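Local coordinates for B-agarase (Agarivorans gilvus, PDB 5Z6P), which acts as an agarase of glycoside hydrolase family 50, probably cleaving beta-galactosidic bonds of agarose chains, at residues A[276-279]-A[280-284]; A[599-602]-A[603-607]. One frame throughout, in Å; residues are numbered along the deposited sequence.

Interaction 1: A[276-279]-A[280-284]; sequences QASG and YFRTE
Arg282 reaches back over the turn that leads into its own strand and closes it on the carbonyl of Gln276. Its CB already points toward 276-279; CG sits between the backbone N and the carbonyl carbon (chi1 65°), 4.1 Å from Ser278 OG, and from there the chain runs extended to NE. Arg282 CD passes Ser278 OG at 3.3 Å, with Ser278 CB a little farther off. Arg282 NE makes a weak bond to Gln276 O, and a second weak one to a water. Arg282 NH2 does the main work: it meets Gln276 O at 2.7 Å, almost straight (164°) and close to the guanidinium plane, although the donor is tilted 28° from the plane of that carbonyl. NH2 also donates to another water, which accepts a weak bond from Gln276 N as well. On the remaining nitrogen, Arg282 NH1 forms a salt bridge with Glu284 OE2 at 2.8 Å, on the anti lone pair, so the flat group is held in its plane from several sides. The loop after helix 241-255 here enters strand 282-286, one of the two outermost strands of a mixed six-stranded sheet, paired antiparallel with 289-293. Ser278 OG accepts a weak bond from Tyr280 N at 3.3 Å, and the water near Arg282 NE links Ser278 N to Tyr280 O. Gly279 has a positive phi that suits glycine, and its carbonyl O lies over one face of the Tyr280 ring, 3.3 Å from Tyr280 CG.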
loop_
_atom_site.group_PDB
_atom_site.type_symbol
_atom_site.label_atom_id
_atom_site.label_comp_id
_atom_site.label_asym_id
_atom_site.label_seq_id
_atom_site.Cartn_x
_atom_site.Cartn_y
_atom_site.Cartn_z
ATOM N N GLN A 276 -13.715 -17.133 -28.043
ATOM C CA GLN A 276 -14.881 -16.430 -28.556
ATOM C C GLN A 276 -14.867 -14.970 -28.118
ATOM O O GLN A 276 -14.432 -14.655 -27.010
ATOM C CB GLN A 276 -16.161 -17.105 -28.094
ATOM C CG GLN A 276 -16.346 -18.520 -28.613
ATOM C CD GLN A 276 -17.790 -18.930 -28.619
ATOM O OE1 GLN A 276 -18.655 -18.176 -29.047
ATOM N NE2 GLN A 276 -18.067 -20.114 -28.119
ATOM N N ALA A 277 -15.319 -14.092 -29.006
ATOM C CA ALA A 277 -15.384 -12.660 -28.758
ATOM C C ALA A 277 -16.795 -12.236 -28.338
ATOM O O ALA A 277 -17.761 -12.557 -29.021
ATOM C CB ALA A 277 -14.975 -11.903 -29.991
ATOM N N SER A 278 -16.912 -11.510 -27.228
ATOM C CA SER A 278 -18.214 -11.022 -26.782
ATOM C C SER A 278 -18.371 -9.544 -27.087
ATOM O O SER A 278 -19.442 -8.980 -26.914
ATOM C CB SER A 278 -18.398 -11.263 -25.282
ATOM O OG SER A 278 -17.433 -10.540 -24.525
ATOM N N GLY A 279 -17.289 -8.911 -27.519
ATOM C CA GLY A 279 -17.272 -7.472 -27.691
ATOM C C GLY A 279 -16.885 -6.708 -26.425
ATOM O O GLY A 279 -16.775 -5.490 -26.455
ATOM N N TYR A 280 -16.684 -7.417 -25.316
ATOM C CA TYR A 280 -16.219 -6.802 -24.061
ATOM C C TYR A 280 -15.171 -7.669 -23.379
ATOM O O TYR A 280 -15.125 -8.877 -23.588
ATOM C CB TYR A 280 -17.384 -6.561 -23.078
ATOM C CG TYR A 280 -18.472 -5.689 -23.649
ATOM C CD1 TYR A 280 -19.517 -6.245 -24.380
ATOM C CD2 TYR A 280 -18.439 -4.322 -23.494
ATOM C CE1 TYR A 280 -20.493 -5.462 -24.921
ATOM C CE2 TYR A 280 -19.416 -3.523 -24.026
ATOM C CZ TYR A 280 -20.443 -4.097 -24.743
ATOM O OH TYR A 280 -21.425 -3.314 -25.288
ATOM N N PHE A 281 -14.334 -7.051 -22.554
ATOM C CA PHE A 281 -13.422 -7.814 -21.714
ATOM C C PHE A 281 -14.214 -8.735 -20.787
ATOM O O PHE A 281 -15.215 -8.331 -20.204
ATOM C CB PHE A 281 -12.530 -6.894 -20.892
ATOM C CG PHE A 281 -11.395 -6.299 -21.661
ATOM C CD1 PHE A 281 -10.165 -6.946 -21.722
ATOM C CD2 PHE A 281 -11.544 -5.088 -22.311
ATOM C CE1 PHE A 281 -9.122 -6.401 -22.428
ATOM C CE2 PHE A 281 -10.493 -4.541 -23.021
ATOM C CZ PHE A 281 -9.279 -5.200 -23.070
ATOM N N ARG A 282 -13.746 -9.967 -20.653
ATOM C CA ARG A 282 -14.465 -10.989 -19.893
ATOM C C ARG A 282 -13.497 -11.993 -19.293
ATOM O O ARG A 282 -12.309 -11.959 -19.590
ATOM C CB ARG A 282 -15.483 -11.703 -20.783
ATOM C CG ARG A 282 -14.870 -12.504 -21.927
ATOM C CD ARG A 282 -15.938 -13.037 -22.868
ATOM N NE ARG A 282 -15.358 -13.937 -23.865
ATOM C CZ ARG A 282 -15.163 -15.232 -23.665
ATOM N NH1 ARG A 282 -15.528 -15.797 -22.522
ATOM N NH2 ARG A 282 -14.642 -15.969 -24.626
ATOM N N THR A 283 -14.000 -12.879 -18.442
ATOM C CA THR A 283 -13.148 -13.898 -17.866
ATOM C C THR A 283 -13.425 -15.253 -18.534
ATOM O O THR A 283 -14.486 -15.462 -19.111
ATOM C CB THR A 283 -13.345 -14.013 -16.343
ATOM O OG1 THR A 283 -14.620 -14.602 -16.067
ATOM C CG2 THR A 283 -13.262 -12.626 -15.675
ATOM N N GLU A 284 -12.463 -16.161 -18.429
ATOM C CA GLU A 284 -12.528 -17.476 -19.073
ATOM C C GLU A 284 -11.487 -18.382 -18.455
ATOM O O GLU A 284 -10.419 -17.924 -18.080
ATOM C CB GLU A 284 -12.287 -17.356 -20.587
ATOM C CG GLU A 284 -12.547 -18.623 -21.386
ATOM C CD GLU A 284 -13.969 -19.106 -21.199
ATOM O OE1 GLU A 284 -14.157 -20.167 -20.575
ATOM O OE2 GLU A 284 -14.898 -18.405 -21.648
HETATM O O HOH W 1 -13.990 -18.846 -25.186
HETATM O O HOH W 2 -14.781 -11.025 -25.434
#

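Interaction 2: A[599-602]-A[603-607]; sequences FRVV and KQELK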
loop_
_atom_site.group_PDB
_atom_site.type_symbol
_atom_site.label_atom_id
_atom_site.label_comp_id
_atom_site.label_asym_id
_atom_site.label_seq_id
_atom_site.Cartn_x
_atom_site.Cartn_y
_atom_site.Cartn_z
ATOM N N PHE A 599 -21.659 -6.891 -1.414
ATOM C CA PHE A 599 -21.236 -7.257 -2.755
ATOM C C PHE A 599 -22.433 -7.487 -3.673
ATOM O O PHE A 599 -22.349 -7.183 -4.861
ATOM C CB PHE A 599 -20.315 -8.480 -2.711
ATOM C CG PHE A 599 -18.958 -8.192 -2.108
ATOM C CD1 PHE A 599 -18.055 -7.362 -2.760
ATOM C CD2 PHE A 599 -18.584 -8.756 -0.900
ATOM C CE1 PHE A 599 -16.801 -7.092 -2.215
ATOM C CE2 PHE A 599 -17.338 -8.475 -0.336
ATOM C CZ PHE A 599 -16.442 -7.637 -1.010
ATOM N N ARG A 600 -23.545 -7.978 -3.119
ATOM C CA ARG A 600 -24.763 -8.216 -3.905
ATOM C C ARG A 600 -25.344 -6.905 -4.410
ATOM O O ARG A 600 -25.702 -6.786 -5.587
ATOM C CB ARG A 600 -25.833 -8.986 -3.084
ATOM C CG ARG A 600 -27.081 -9.424 -3.889
ATOM C CD ARG A 600 -28.171 -10.174 -3.033
ATOM N NE ARG A 600 -28.994 -9.204 -2.317
ATOM C CZ ARG A 600 -30.117 -8.670 -2.787
ATOM N NH1 ARG A 600 -30.606 -9.038 -3.962
ATOM N NH2 ARG A 600 -30.762 -7.769 -2.068
ATOM N N VAL A 601 -25.436 -5.916 -3.521
ATOM C CA VAL A 601 -26.058 -4.646 -3.891
ATOM C C VAL A 601 -25.204 -3.923 -4.941
ATOM O O VAL A 601 -25.725 -3.470 -5.959
ATOM C CB VAL A 601 -26.291 -3.727 -2.669
ATOM C CG1 VAL A 601 -26.722 -2.365 -3.116
ATOM C CG2 VAL A 601 -27.347 -4.339 -1.719
ATOM N N VAL A 602 -23.897 -3.857 -4.710
ATOM C CA VAL A 602 -22.997 -3.227 -5.670
ATOM C C VAL A 602 -23.060 -3.942 -7.021
ATOM O O VAL A 602 -23.209 -3.298 -8.034
ATOM C CB VAL A 602 -21.533 -3.199 -5.187
ATOM C CG1 VAL A 602 -20.616 -2.671 -6.308
ATOM C CG2 VAL A 602 -21.386 -2.349 -3.919
ATOM N N LYS A 603 -22.959 -5.266 -7.032
ATOM C CA LYS A 603 -23.072 -6.018 -8.292
ATOM C C LYS A 603 -24.357 -5.634 -9.036
ATOM O O LYS A 603 -24.339 -5.328 -10.230
ATOM C CB LYS A 603 -23.039 -7.533 -8.028
ATOM C CG LYS A 603 -23.072 -8.396 -9.273
ATOM C CD LYS A 603 -23.514 -9.813 -8.951
ATOM C CE LYS A 603 -23.566 -10.704 -10.198
ATOM N NZ LYS A 603 -22.422 -11.672 -10.277
ATOM N N GLN A 604 -25.472 -5.630 -8.313
ATOM C CA GLN A 604 -26.773 -5.391 -8.942
ATOM C C GLN A 604 -26.858 -4.013 -9.578
ATOM O O GLN A 604 -27.310 -3.879 -10.705
ATOM C CB GLN A 604 -27.908 -5.576 -7.931
ATOM C CG GLN A 604 -28.215 -7.035 -7.676
ATOM C CD GLN A 604 -29.330 -7.238 -6.697
ATOM O OE1 GLN A 604 -29.655 -6.346 -5.926
ATOM N NE2 GLN A 604 -29.917 -8.433 -6.707
ATOM N N GLU A 605 -26.430 -2.996 -8.845
ATOM C CA GLU A 605 -26.496 -1.638 -9.350
ATOM C C GLU A 605 -25.543 -1.472 -10.531
ATOM O O GLU A 605 -25.874 -0.789 -11.491
ATOM C CB GLU A 605 -26.183 -0.625 -8.242
ATOM C CG GLU A 605 -27.225 -0.621 -7.138
ATOM C CD GLU A 605 -28.622 -0.379 -7.667
ATOM O OE1 GLU A 605 -28.807 0.567 -8.445
ATOM O OE2 GLU A 605 -29.530 -1.138 -7.321
ATOM N N LEU A 606 -24.372 -2.107 -10.474
ATOM C CA LEU A 606 -23.459 -2.058 -11.618
ATOM C C LEU A 606 -24.115 -2.679 -12.855
ATOM O O LEU A 606 -24.092 -2.100 -13.919
ATOM C CB LEU A 606 -22.133 -2.768 -11.312
ATOM C CG LEU A 606 -21.093 -1.832 -10.696
ATOM C CD1 LEU A 606 -19.883 -2.591 -10.225
ATOM C CD2 LEU A 606 -20.687 -0.771 -11.689
ATOM N N LYS A 607 -24.717 -3.846 -12.695
ATOM C CA LYS A 607 -25.242 -4.572 -13.851
ATOM C C LYS A 607 -26.489 -3.915 -14.433
ATOM O O LYS A 607 -26.762 -4.105 -15.608
ATOM C CB LYS A 607 -25.536 -6.040 -13.505
ATOM C CG LYS A 607 -24.307 -6.876 -13.100
ATOM C CD LYS A 607 -23.189 -6.874 -14.156
ATOM C CE LYS A 607 -21.980 -7.716 -13.722
ATOM N NZ LYS A 607 -20.911 -7.806 -14.776
#
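From Phe599 to Leu606 the backbone is regular alpha-helix, each amide of 603-606 bonding the carbonyl four residues earlier at 3.0 Å, as in Lys603 N to Phe599 O. Along one flank Arg600 and Gln604, one turn apart, bring their flat ends together. The arginine starts with CG opposite its backbone N (chi1 -173°) and bends at chi3 (81°), which brings the guanidinium up to the Gln604 amide. The two planes stand 79° apart, with Gln604 OE1 over one guanidinium face, 3.5 Å from Arg600 NH1. The angle there is too poor for a hydrogen bond, and the amide nitrogen comes closer to NH1 than two donors would favour, so the fine detail is doubtful. Each group takes its polar partner from beyond the pair, Arg600 NE in a salt bridge with Glu597 and Gln604 OE1 accepting from Arg481. The aliphatic part of Gln604 lies against the turn before it, its CG 3.3 Å from Arg600 O. On another flank Val602 and Leu606 lie side by side and point the same way, Val602 CG1 to Leu606 CD1 4.0 Å, forming an apolar i to i+4 pair. Glu605 CG packs against Val601 O at 3.4 Å; its carboxylate, though on a buried residue, is paired with Arg481 and Lys608. Arg600, Lys603, Gln604 and Lys607 are partly exposed, the other five residues buried. In the fold, Val602 and Leu606 rest on Ile506 of strand 501-506 and on Tyr615 of strand 614-615, Phe599 meets the ring of Trp512, and Val601, Glu605 and Leu606 touch Phe480, Ala485 and Val488 of helix 478-495.

Interaction 1 comes first along the chain, at the start of strand 282-286, and interaction 2 follows some 300 residues later, near the end of helix 581-609. Their centres are 20 Å apart and their nearest atoms about 8 Å, without touching, on the same side of the chain's centre. The strand belongs to the six-stranded mixed sheet; the helix, in the beta-galactosidase-like region, packs on strands 501-506 and 614-615, consistent with the (beta/alpha)-barrel of such glycoside hydrolases. Between helix and strand 614-615, His613 meets the Tyr280 ring edge-to-face, and its carbonyl accepts from Lys607. Interaction 1 is a surface contact in a turn, interaction 2 a mostly buried one on a helix with an exposed side.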